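Side-chain contacts in CELL division protein FTSZ (PDB 4B45), which is an archaeal tubulin-like protein that binds GTP, probably hydrolyses it, and takes part in the control of cell shape: residues Arg249-Gly254 and Ser312-Gly317; Ala266-Ala271 and Arg284-Val289; Val190-Ala195 and Phe303-Gly308; Ala18-Asp23 and Gly29-Ala34. All coordinates share one frame; numbering follows the deposited sequence.

Contact 1: Arg249-Gly254 and Ser312-Gly317; sequences RAVLTG and SLVLLG
Ala250 and Val251 meet Ser312 and Val314 with no ring or other flat side chain between them; the one planar group touched is the peptide carbonyl of Ser312, whose O lies 3.7 Å from Ala250 CB. That methyl, Ala250 CB, points toward the strand and also reaches Val314 CG2 at 4.1 Å. One turn of helix is thus seated on two strand residues, Ser312 and Val314, that face it from the same side. Val251 adds a second contact: its CG2, anti to its own carbonyl carbon (CG1 lies anti to the backbone N, chi1 177°), approaches Val314 CG1 at 4.1 Å, and the two branched side chains cross obliquely. No hydrogen bond joins the segments, so the contact is apolar apart from the carbonyl. The hydroxyl of Ser312 is engaged with Thr246 and Thr247, one turn back on the same helix. This is helix-on-sheet packing within the C-terminal domain. Helix 240-252 lies on one face of the sheet over strand 309-319, which runs between strands 222-231 and 263-272. Val251 also touches Trp288 of helix 279-293, while Leu313 lies on the other face, where its side chain touches Leu192 and Leu193 of helix 175-196.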
loop_
_atom_site.group_PDB
_atom_site.type_symbol
_atom_site.label_atom_id
_atom_site.label_comp_id
_atom_site.label_asym_id
_atom_site.label_seq_id
_atom_site.Cartn_x
_atom_site.Cartn_y
_atom_site.Cartn_z
ATOM N N ARG A 249 -11.256 6.519 -13.865
ATOM C CA ARG A 249 -9.946 5.947 -14.150
ATOM C C ARG A 249 -9.330 5.343 -12.900
ATOM O O ARG A 249 -8.759 4.256 -12.962
ATOM C CB ARG A 249 -9.002 6.980 -14.768
ATOM C CG ARG A 249 -9.323 7.308 -16.221
ATOM C CD ARG A 249 -8.088 7.776 -16.949
ATOM N NE ARG A 249 -7.297 8.701 -16.144
ATOM C CZ ARG A 249 -7.433 10.024 -16.171
ATOM N NH1 ARG A 249 -8.339 10.585 -16.965
ATOM N NH2 ARG A 249 -6.663 10.787 -15.404
ATOM N N ALA A 250 -9.466 6.043 -11.771
ATOM C CA ALA A 250 -8.908 5.586 -10.501
ATOM C C ALA A 250 -9.460 4.213 -10.133
ATOM O O ALA A 250 -8.726 3.337 -9.678
ATOM C CB ALA A 250 -9.188 6.600 -9.387
ATOM N N VAL A 251 -10.753 4.031 -10.364
ATOM C CA VAL A 251 -11.433 2.770 -10.068
ATOM C C VAL A 251 -11.176 1.685 -11.121
ATOM O O VAL A 251 -11.070 0.514 -10.787
ATOM C CB VAL A 251 -12.956 2.991 -9.942
ATOM C CG1 VAL A 251 -13.681 1.673 -9.711
ATOM C CG2 VAL A 251 -13.268 4.008 -8.828
ATOM N N LEU A 252 -11.074 2.069 -12.392
ATOM C CA LEU A 252 -10.994 1.075 -13.472
ATOM C C LEU A 252 -9.581 0.804 -14.009
ATOM O O LEU A 252 -9.218 -0.356 -14.220
ATOM C CB LEU A 252 -11.950 1.423 -14.613
ATOM C CG LEU A 252 -13.429 1.577 -14.225
ATOM C CD1 LEU A 252 -14.224 2.195 -15.365
ATOM C CD2 LEU A 252 -14.066 0.251 -13.798
ATOM N N THR A 253 -8.782 1.848 -14.229
ATOM C CA THR A 253 -7.417 1.638 -14.723
ATOM C C THR A 253 -6.307 1.934 -13.716
ATOM O O THR A 253 -5.234 1.342 -13.789
ATOM C CB THR A 253 -7.108 2.444 -16.016
ATOM O OG1 THR A 253 -7.008 3.843 -15.722
ATOM C CG2 THR A 253 -8.170 2.228 -17.053
ATOM N N GLY A 254 -6.546 2.851 -12.792
ATOM C CA GLY A 254 -5.456 3.383 -11.988
ATOM C C GLY A 254 -5.283 2.724 -10.637
ATOM O O GLY A 254 -4.688 3.299 -9.728
ATOM N N SER A 312 -8.530 12.068 -8.169
ATOM C CA SER A 312 -9.352 11.193 -7.359
ATOM C C SER A 312 -8.453 10.103 -6.793
ATOM O O SER A 312 -7.667 9.466 -7.510
ATOM C CB SER A 312 -10.477 10.554 -8.168
ATOM O OG SER A 312 -11.327 11.541 -8.722
ATOM N N LEU A 313 -8.570 9.900 -5.497
ATOM C CA LEU A 313 -7.828 8.863 -4.824
ATOM C C LEU A 313 -8.910 7.998 -4.222
ATOM O O LEU A 313 -9.668 8.461 -3.366
ATOM C CB LEU A 313 -6.974 9.493 -3.740
ATOM C CG LEU A 313 -5.997 8.647 -2.940
ATOM C CD1 LEU A 313 -4.813 8.232 -3.821
ATOM C CD2 LEU A 313 -5.526 9.454 -1.736
ATOM N N VAL A 314 -9.032 6.769 -4.710
ATOM C CA VAL A 314 -10.104 5.883 -4.259
ATOM C C VAL A 314 -9.591 4.611 -3.597
ATOM O O VAL A 314 -8.988 3.773 -4.254
ATOM C CB VAL A 314 -11.008 5.471 -5.419
ATOM C CG1 VAL A 314 -12.081 4.529 -4.923
ATOM C CG2 VAL A 314 -11.645 6.715 -6.061
ATOM N N LEU A 315 -9.859 4.472 -2.299
ATOM C CA LEU A 315 -9.516 3.273 -1.545
ATOM C C LEU A 315 -10.684 2.309 -1.619
ATOM O O LEU A 315 -11.822 2.693 -1.357
ATOM C CB LEU A 315 -9.229 3.627 -0.075
ATOM C CG LEU A 315 -8.937 2.447 0.866
ATOM C CD1 LEU A 315 -7.667 1.687 0.440
ATOM C CD2 LEU A 315 -8.856 2.887 2.343
ATOM N N LEU A 316 -10.409 1.066 -2.006
ATOM C CA LEU A 316 -11.442 0.042 -2.072
ATOM C C LEU A 316 -11.137 -1.049 -1.067
ATOM O O LEU A 316 -10.092 -1.696 -1.145
ATOM C CB LEU A 316 -11.501 -0.554 -3.475
ATOM C CG LEU A 316 -11.729 0.469 -4.591
ATOM C CD1 LEU A 316 -11.023 0.057 -5.853
ATOM C CD2 LEU A 316 -13.217 0.629 -4.847
ATOM N N GLY A 317 -12.050 -1.271 -0.132
ATOM C CA GLY A 317 -11.819 -2.259 0.906
ATOM C C GLY A 317 -12.671 -3.481 0.662
ATOM O O GLY A 317 -13.767 -3.373 0.112
#

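Contact 2: Ala266-Ala271 and Arg284-Val289; sequences ALVVIA and RARRWV
A water links Val268 and Arg286 across the contact, donating to Val268 O at 2.8 Å and accepting from Arg286 NE at 3.1 Å. The bridge ties the first strand to the helix of a beta-alpha-beta crossover, in which helix 279-293 connects strand 263-272 to the neighbouring parallel strand 298-304. The short segments of strand and helix run nearly antiparallel, at 156°, with their axes 9.4 Å apart at closest approach, as expected when a chain returns over the sheet it has just left. The water sits in the guanidinium plane, at its edge, an in-plane approach suited to the NE-H. Arg286 arrives there fully extended beyond CG, its aliphatic part running past the strand with CG 4.4 Å from Val268 CB. The guanidinium also has a second, weak partner in Asp302 on strand 298-304, at the long range of a loose ion pair. Away from the water the contact is apolar and buried. Val289 points toward the strand, where its side chain and that of Val268 slide past each other in opposite directions. Ala285, one turn earlier on the helix, faces the same way but packs on Thr247 of helix 240-252, which also borders Val289. With CG1 of Val289 anti to its backbone N (chi1 170°), Val268 CG2 nestles against both methyls of Val289, 3.8 Å from Val289 CG2 and 4.0 Å from Val289 CG1; Val289 CG1 also reaches Ala266 CB at 4.1 Å.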
loop_
_atom_site.group_PDB
_atom_site.type_symbol
_atom_site.label_atom_id
_atom_site.label_comp_id
_atom_site.label_asym_id
_atom_site.label_seq_id
_atom_site.Cartn_x
_atom_site.Cartn_y
_atom_site.Cartn_z
ATOM N N ALA A 266 -15.702 1.616 0.101
ATOM C CA ALA A 266 -14.885 2.491 -0.710
ATOM C C ALA A 266 -14.771 3.845 -0.053
ATOM O O ALA A 266 -15.664 4.267 0.682
ATOM C CB ALA A 266 -15.486 2.636 -2.097
ATOM N N LEU A 267 -13.664 4.521 -0.328
ATOM C CA LEU A 267 -13.477 5.894 0.105
ATOM C C LEU A 267 -13.013 6.731 -1.081
ATOM O O LEU A 267 -11.961 6.479 -1.677
ATOM C CB LEU A 267 -12.465 5.971 1.246
ATOM C CG LEU A 267 -12.057 7.395 1.590
ATOM C CD1 LEU A 267 -13.272 8.165 2.150
ATOM C CD2 LEU A 267 -10.891 7.412 2.562
ATOM N N VAL A 268 -13.813 7.732 -1.426
ATOM C CA VAL A 268 -13.501 8.577 -2.560
ATOM C C VAL A 268 -12.993 9.926 -2.097
ATOM O O VAL A 268 -13.713 10.697 -1.461
ATOM C CB VAL A 268 -14.734 8.799 -3.427
ATOM C CG1 VAL A 268 -14.362 9.576 -4.675
ATOM C CG2 VAL A 268 -15.368 7.458 -3.759
ATOM N N VAL A 269 -11.742 10.203 -2.425
ATOM C CA VAL A 269 -11.127 11.460 -2.062
ATOM C C VAL A 269 -10.838 12.184 -3.364
ATOM O O VAL A 269 -10.174 11.649 -4.256
ATOM C CB VAL A 269 -9.824 11.245 -1.221
ATOM C CG1 VAL A 269 -9.155 12.574 -0.861
ATOM C CG2 VAL A 269 -10.121 10.460 0.048
ATOM N N ILE A 270 -11.386 13.383 -3.489
ATOM C CA ILE A 270 -11.034 14.273 -4.581
ATOM C C ILE A 270 -10.064 15.284 -4.004
ATOM O O ILE A 270 -10.379 15.972 -3.025
ATOM C CB ILE A 270 -12.264 15.025 -5.120
ATOM C CG1 ILE A 270 -13.344 14.032 -5.541
ATOM C CG2 ILE A 270 -11.878 15.953 -6.263
ATOM C CD1 ILE A 270 -12.837 12.952 -6.442
ATOM N N ALA A 271 -8.877 15.364 -4.594
ATOM C CA ALA A 271 -7.854 16.279 -4.109
ATOM C C ALA A 271 -7.597 17.426 -5.086
ATOM O O ALA A 271 -7.636 17.244 -6.308
ATOM C CB ALA A 271 -6.551 15.511 -3.831
ATOM N N ARG A 284 -21.822 13.536 -8.119
ATOM C CA ARG A 284 -21.971 12.538 -9.176
ATOM C C ARG A 284 -20.845 11.509 -9.198
ATOM O O ARG A 284 -21.096 10.326 -9.468
ATOM C CB ARG A 284 -22.106 13.218 -10.541
ATOM C CG ARG A 284 -23.395 14.039 -10.646
ATOM C CD ARG A 284 -24.624 13.135 -10.588
ATOM N NE ARG A 284 -25.825 13.879 -10.216
ATOM C CZ ARG A 284 -26.565 14.580 -11.070
ATOM N NH1 ARG A 284 -26.224 14.649 -12.348
ATOM N NH2 ARG A 284 -27.642 15.224 -10.643
ATOM N N ALA A 285 -19.612 11.921 -8.899
ATOM C CA ALA A 285 -18.495 10.948 -8.912
ATOM C C ALA A 285 -18.636 9.884 -7.823
ATOM O O ALA A 285 -18.407 8.700 -8.062
ATOM C CB ALA A 285 -17.142 11.640 -8.808
ATOM N N ARG A 286 -19.034 10.311 -6.632
ATOM C CA ARG A 286 -19.263 9.388 -5.533
ATOM C C ARG A 286 -20.416 8.459 -5.863
ATOM O O ARG A 286 -20.362 7.268 -5.574
ATOM C CB ARG A 286 -19.595 10.157 -4.254
ATOM C CG ARG A 286 -18.480 11.054 -3.770
ATOM C CD ARG A 286 -18.949 11.832 -2.559
ATOM N NE ARG A 286 -17.913 12.713 -2.029
ATOM C CZ ARG A 286 -18.137 13.622 -1.089
ATOM N NH1 ARG A 286 -19.358 13.755 -0.594
ATOM N NH2 ARG A 286 -17.154 14.400 -0.654
ATOM N N ARG A 287 -21.480 9.013 -6.444
ATOM C CA ARG A 287 -22.652 8.214 -6.769
ATOM C C ARG A 287 -22.276 7.157 -7.802
ATOM O O ARG A 287 -22.687 5.996 -7.703
ATOM C CB ARG A 287 -23.797 9.102 -7.278
ATOM C CG ARG A 287 -24.975 8.332 -7.847
ATOM C CD ARG A 287 -26.179 9.250 -8.035
ATOM N NE ARG A 287 -27.114 8.766 -9.049
ATOM C CZ ARG A 287 -27.195 9.244 -10.290
ATOM N NH1 ARG A 287 -26.396 10.229 -10.685
ATOM N NH2 ARG A 287 -28.076 8.734 -11.143
ATOM N N TRP A 288 -21.489 7.567 -8.796
ATOM C CA TRP A 288 -20.950 6.617 -9.766
ATOM C C TRP A 288 -20.150 5.465 -9.123
ATOM O O TRP A 288 -20.295 4.309 -9.532
ATOM C CB TRP A 288 -20.077 7.313 -10.816
ATOM C CG TRP A 288 -19.581 6.316 -11.821
ATOM C CD1 TRP A 288 -20.229 5.892 -12.940
ATOM C CD2 TRP A 288 -18.358 5.579 -11.762
ATOM N NE1 TRP A 288 -19.480 4.942 -13.591
ATOM C CE2 TRP A 288 -18.325 4.735 -12.893
ATOM C CE3 TRP A 288 -17.280 5.557 -10.871
ATOM C CZ2 TRP A 288 -17.254 3.874 -13.161
ATOM C CZ3 TRP A 288 -16.215 4.703 -11.135
ATOM C CH2 TRP A 288 -16.212 3.874 -12.271
ATOM N N VAL A 289 -19.297 5.782 -8.150
ATOM C CA VAL A 289 -18.521 4.746 -7.454
ATOM C C VAL A 289 -19.474 3.769 -6.780
ATOM O O VAL A 289 -19.273 2.569 -6.851
ATOM C CB VAL A 289 -17.522 5.336 -6.417
ATOM C CG1 VAL A 289 -16.922 4.240 -5.539
ATOM C CG2 VAL A 289 -16.408 6.101 -7.122
HETATM O O HOH W 1 -14.921 12.988 -2.627
#

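Contact 3: Val190-Ala195 and Phe303-Gly308; sequences VGLLLA and FPLESG
Helix 175-196 corresponds to the long central helix that joins the two domains of tubulin and FtsZ, and here its last turns pack against Phe303 and Leu305, where strand 298-304 runs out into a loop. Phe303 buries more than any other residue here. Its CG lies anti to the backbone N (chi1 -174°), which carries the ring out toward the helix. There Phe303 CZ comes 3.8 Å from Ala195 CB, and Phe303 CE2 comes 3.5 Å from Leu192 O; both approach the ring obliquely. Leu192 starts out pointing past the strand rather than at it, yet its far end swings closer. CG is anti to the carbonyl carbon (chi1 -75°), and Leu192 CD2 ends 4.1 Å from Phe303 CE2, the two side chains crossing at about a right angle. The same methyl, Leu192 CD2, meets Leu305 CD2 more loosely, at 4.4 Å. Leu305 in turn places CD2 over the centre of the Phe303 ring, 3.6 Å above its plane, so one face of the ring is covered from within its own segment. No hydrogen bond crosses between the segments, and all four touching residues are buried. Beyond them, Phe303 packs on Val269 and Ala271 of the adjacent strand, and Leu192 on Leu313. Such seating of the central helix against the sheet of the C-terminal domain is characteristic of the tubulin/FtsZ fold.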
loop_
_atom_site.group_PDB
_atom_site.type_symbol
_atom_site.label_atom_id
_atom_site.label_comp_id
_atom_site.label_asym_id
_atom_site.label_seq_id
_atom_site.Cartn_x
_atom_site.Cartn_y
_atom_site.Cartn_z
ATOM N N VAL A 190 -0.200 6.135 -1.460
ATOM C CA VAL A 190 -0.400 5.826 -0.047
ATOM C C VAL A 190 -0.166 7.062 0.807
ATOM O O VAL A 190 -0.963 7.370 1.695
ATOM C CB VAL A 190 0.495 4.660 0.404
ATOM C CG1 VAL A 190 0.375 4.430 1.914
ATOM C CG2 VAL A 190 0.126 3.394 -0.366
ATOM N N GLY A 191 0.913 7.783 0.511
ATOM C CA GLY A 191 1.238 9.010 1.220
ATOM C C GLY A 191 0.098 10.020 1.222
ATOM O O GLY A 191 -0.193 10.626 2.257
ATOM N N LEU A 192 -0.549 10.204 0.066
ATOM C CA LEU A 192 -1.648 11.150 -0.050
ATOM C C LEU A 192 -2.824 10.653 0.769
ATOM O O LEU A 192 -3.523 11.437 1.399
ATOM C CB LEU A 192 -2.077 11.325 -1.518
ATOM C CG LEU A 192 -1.141 12.155 -2.391
ATOM C CD1 LEU A 192 -1.615 12.163 -3.846
ATOM C CD2 LEU A 192 -0.972 13.571 -1.859
ATOM N N LEU A 193 -3.047 9.342 0.747
ATOM C CA LEU A 193 -4.116 8.758 1.545
ATOM C C LEU A 193 -3.876 9.012 3.031
ATOM O O LEU A 193 -4.794 9.375 3.769
ATOM C CB LEU A 193 -4.212 7.265 1.278
ATOM C CG LEU A 193 -5.201 6.508 2.158
ATOM C CD1 LEU A 193 -6.595 6.786 1.673
ATOM C CD2 LEU A 193 -4.910 5.008 2.161
ATOM N N LEU A 194 -2.630 8.830 3.459
ATOM C CA LEU A 194 -2.249 9.081 4.835
ATOM C C LEU A 194 -2.302 10.561 5.168
ATOM O O LEU A 194 -2.664 10.940 6.283
ATOM C CB LEU A 194 -0.836 8.539 5.102
ATOM C CG LEU A 194 -0.615 7.033 4.915
ATOM C CD1 LEU A 194 0.872 6.682 5.055
ATOM C CD2 LEU A 194 -1.451 6.231 5.906
ATOM N N ALA A 195 -1.944 11.405 4.203
ATOM C CA ALA A 195 -1.884 12.844 4.452
ATOM C C ALA A 195 -3.258 13.518 4.558
ATOM O O ALA A 195 -3.411 14.524 5.267
ATOM C CB ALA A 195 -1.061 13.528 3.377
ATOM N N PHE A 303 -9.699 16.625 -0.175
ATOM C CA PHE A 303 -8.366 16.922 0.336
ATOM C C PHE A 303 -7.899 18.226 -0.314
ATOM O O PHE A 303 -7.400 18.218 -1.443
ATOM C CB PHE A 303 -7.436 15.766 -0.045
ATOM C CG PHE A 303 -6.044 15.845 0.533
ATOM C CD1 PHE A 303 -5.637 16.915 1.323
ATOM C CD2 PHE A 303 -5.128 14.829 0.265
ATOM C CE1 PHE A 303 -4.343 16.967 1.847
ATOM C CE2 PHE A 303 -3.836 14.871 0.784
ATOM C CZ PHE A 303 -3.442 15.944 1.578
ATOM N N PRO A 304 -8.062 19.353 0.387
ATOM C CA PRO A 304 -7.596 20.637 -0.155
ATOM C C PRO A 304 -6.067 20.760 -0.163
ATOM O O PRO A 304 -5.443 20.708 0.895
ATOM C CB PRO A 304 -8.204 21.666 0.808
ATOM C CG PRO A 304 -9.304 20.939 1.515
ATOM C CD PRO A 304 -8.820 19.531 1.636
ATOM N N LEU A 305 -5.474 20.904 -1.347
ATOM C CA LEU A 305 -4.032 21.107 -1.457
ATOM C C LEU A 305 -3.646 21.975 -2.660
ATOM O O LEU A 305 -4.399 22.077 -3.630
ATOM C CB LEU A 305 -3.293 19.761 -1.479
ATOM C CG LEU A 305 -3.797 18.667 -2.424
ATOM C CD1 LEU A 305 -3.422 18.950 -3.872
ATOM C CD2 LEU A 305 -3.265 17.314 -2.000
ATOM N N GLU A 306 -2.476 22.604 -2.590
ATOM C CA GLU A 306 -1.988 23.418 -3.693
ATOM C C GLU A 306 -1.576 22.525 -4.863
ATOM O O GLU A 306 -0.796 21.574 -4.702
ATOM C CB GLU A 306 -0.814 24.299 -3.254
ATOM C CG GLU A 306 -0.216 25.128 -4.383
ATOM C CD GLU A 306 0.947 26.004 -3.938
ATOM O OE1 GLU A 306 1.378 25.885 -2.771
ATOM O OE2 GLU A 306 1.426 26.816 -4.761
ATOM N N SER A 307 -2.103 22.842 -6.041
ATOM C CA SER A 307 -1.868 22.042 -7.233
ATOM C C SER A 307 -2.465 22.772 -8.428
ATOM O O SER A 307 -3.336 23.639 -8.269
ATOM C CB SER A 307 -2.540 20.674 -7.068
ATOM O OG SER A 307 -2.304 19.836 -8.178
ATOM N N GLY A 308 -1.997 22.431 -9.623
ATOM C CA GLY A 308 -2.617 22.937 -10.835
ATOM C C GLY A 308 -3.567 21.884 -11.369
ATOM O O GLY A 308 -4.187 22.044 -12.420
#

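Contact 4: Ala18-Asp23 and Gly29-Ala34; sequences ALQSFD and GAVLDA
Leu19 touches Val31 through its backbone, Leu19 O lying 4.3 Å from Val31 CG2, while its side chain packs on Leu5 and on Val190 of helix 175-196. Next comes Gln20, whose CG is anti to the backbone N and whose chain is extended beyond it. Gln20 CB rests 4.2 Å from Val31 CG1, and the far end reaches along the strand until Gln20 OE1 stands 3.3 Å from Ala34 CB, a van der Waals approach. Helix 9-26 and strand 31-38 are the second and third elements of a Rossmann-like beta-alpha-beta unit that begins with strand 3-8 in the GTPase domain. Their short segments run roughly antiparallel, 144° between N-to-C directions. Gly12 and Gly13, at the start of this helix, bind GTP, but the contact lies toward its other end. There Asp23 points at the incoming chain (chi1 -176°) and its buried carboxylate receives two successive amides. Ala30 N donates to Asp23 OD1 at 2.6 Å on the syn side, close to the carboxylate plane. Val31 N donates to Asp23 OD2 at 3.1 Å from well above that plane, 64° out of it. The donors straddle the start of the strand, Ala30 as the last loop residue and Val31 as the first strand residue, so the carboxylate holds the strand's N-terminal end to the helix. The aliphatic part of the aspartate packs as well, with Asp23 CB 3.6 Å from Val31 CG2.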
loop_
_atom_site.group_PDB
_atom_site.type_symbol
_atom_site.label_atom_id
_atom_site.label_comp_id
_atom_site.label_asym_id
_atom_site.label_seq_id
_atom_site.Cartn_x
_atom_site.Cartn_y
_atom_site.Cartn_z
ATOM N N ALA A 18 10.612 4.528 0.575
ATOM C CA ALA A 18 10.051 5.448 -0.412
ATOM C C ALA A 18 8.858 6.210 0.177
ATOM O O ALA A 18 8.745 7.421 0.019
ATOM C CB ALA A 18 9.644 4.695 -1.659
ATOM N N LEU A 19 7.992 5.492 0.884
ATOM C CA LEU A 19 6.840 6.099 1.552
ATOM C C LEU A 19 7.274 7.131 2.591
ATOM O O LEU A 19 6.740 8.237 2.630
ATOM C CB LEU A 19 5.969 5.011 2.192
ATOM C CG LEU A 19 4.611 5.397 2.782
ATOM C CD1 LEU A 19 3.814 6.241 1.795
ATOM C CD2 LEU A 19 3.826 4.146 3.159
ATOM N N GLN A 20 8.255 6.783 3.427
ATOM C CA GLN A 20 8.738 7.721 4.432
ATOM C C GLN A 20 9.377 8.931 3.770
ATOM O O GLN A 20 9.226 10.062 4.231
ATOM C CB GLN A 20 9.761 7.054 5.352
ATOM C CG GLN A 20 10.386 8.008 6.354
ATOM C CD GLN A 20 11.736 7.522 6.841
ATOM O OE1 GLN A 20 11.860 6.997 7.951
ATOM N NE2 GLN A 20 12.762 7.694 6.008
ATOM N N SER A 21 10.106 8.676 2.688
ATOM C CA SER A 21 10.738 9.739 1.913
ATOM C C SER A 21 9.686 10.686 1.298
ATOM O O SER A 21 9.861 11.909 1.276
ATOM C CB SER A 21 11.618 9.116 0.816
ATOM O OG SER A 21 12.389 10.093 0.137
ATOM N N PHE A 22 8.595 10.125 0.795
ATOM C CA PHE A 22 7.521 10.964 0.267
ATOM C C PHE A 22 6.912 11.827 1.378
ATOM O O PHE A 22 6.746 13.035 1.221
ATOM C CB PHE A 22 6.435 10.124 -0.403
ATOM C CG PHE A 22 5.249 10.935 -0.883
ATOM C CD1 PHE A 22 5.300 11.614 -2.096
ATOM C CD2 PHE A 22 4.093 11.026 -0.117
ATOM C CE1 PHE A 22 4.216 12.369 -2.539
ATOM C CE2 PHE A 22 3.001 11.779 -0.555
ATOM C CZ PHE A 22 3.063 12.447 -1.771
ATOM N N ASP A 23 6.594 11.198 2.504
ATOM C CA ASP A 23 6.028 11.902 3.645
ATOM C C ASP A 23 6.927 13.034 4.148
ATOM O O ASP A 23 6.442 14.089 4.539
ATOM C CB ASP A 23 5.719 10.912 4.775
ATOM C CG ASP A 23 5.032 11.576 5.960
ATOM O OD1 ASP A 23 3.814 11.854 5.866
ATOM O OD2 ASP A 23 5.701 11.824 6.987
ATOM N N GLY A 29 4.067 14.638 7.417
ATOM C CA GLY A 29 4.300 14.154 8.776
ATOM C C GLY A 29 3.413 12.999 9.225
ATOM O O GLY A 29 3.227 12.776 10.411
ATOM N N ALA A 30 2.878 12.248 8.275
ATOM C CA ALA A 30 1.933 11.182 8.578
ATOM C C ALA A 30 2.675 9.946 9.037
ATOM O O ALA A 30 2.145 9.138 9.791
ATOM C CB ALA A 30 1.080 10.855 7.335
ATOM N N VAL A 31 3.904 9.794 8.558
ATOM C CA VAL A 31 4.735 8.655 8.920
ATOM C C VAL A 31 5.504 9.027 10.169
ATOM O O VAL A 31 6.372 9.898 10.127
ATOM C CB VAL A 31 5.700 8.301 7.782
ATOM C CG1 VAL A 31 6.677 7.241 8.222
ATOM C CG2 VAL A 31 4.920 7.843 6.553
ATOM N N LEU A 32 5.152 8.407 11.292
ATOM C CA LEU A 32 5.756 8.773 12.565
ATOM C C LEU A 32 7.119 8.112 12.707
ATOM O O LEU A 32 8.012 8.642 13.359
ATOM C CB LEU A 32 4.854 8.390 13.743
ATOM C CG LEU A 32 3.469 9.043 13.815
ATOM C CD1 LEU A 32 2.904 8.883 15.217
ATOM C CD2 LEU A 32 3.539 10.513 13.434
ATOM N N ASP A 33 7.275 6.954 12.086
ATOM C CA ASP A 33 8.548 6.253 12.120
ATOM C C ASP A 33 8.539 5.177 11.061
ATOM O O ASP A 33 7.484 4.836 10.529
ATOM C CB ASP A 33 8.788 5.632 13.494
ATOM C CG ASP A 33 10.256 5.474 13.805
ATOM O OD1 ASP A 33 11.000 4.939 12.955
ATOM O OD2 ASP A 33 10.671 5.899 14.898
ATOM N N ALA A 34 9.720 4.656 10.754
ATOM C CA ALA A 34 9.881 3.598 9.759
ATOM C C ALA A 34 11.063 2.733 10.166
ATOM O O ALA A 34 12.113 3.252 10.536
ATOM C CB ALA A 34 10.128 4.191 8.380
#

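All four contacts reach one mixed sheet that runs through both domains. Contact 4 comes first along the chain, in the GTPase domain; the others lie in the C-terminal domain. Contact 2 is nested within the loops closed by contacts 1 and 3, which interleave. Contacts 1 and 2 have centres about 9 Å apart and share the neighbouring strands 309-319 and 263-272, joined by the probable hydrogen bond Leu313 N to Val269 O, 2.7 Å. Contact 3 lies about 15 Å from each, centre to centre, and about 14 Å from contact 4. Helix 175-196 bridges these last two: Val190 and Gly191 pack on Leu19, linking the nucleotide-binding domain to the C-terminal one.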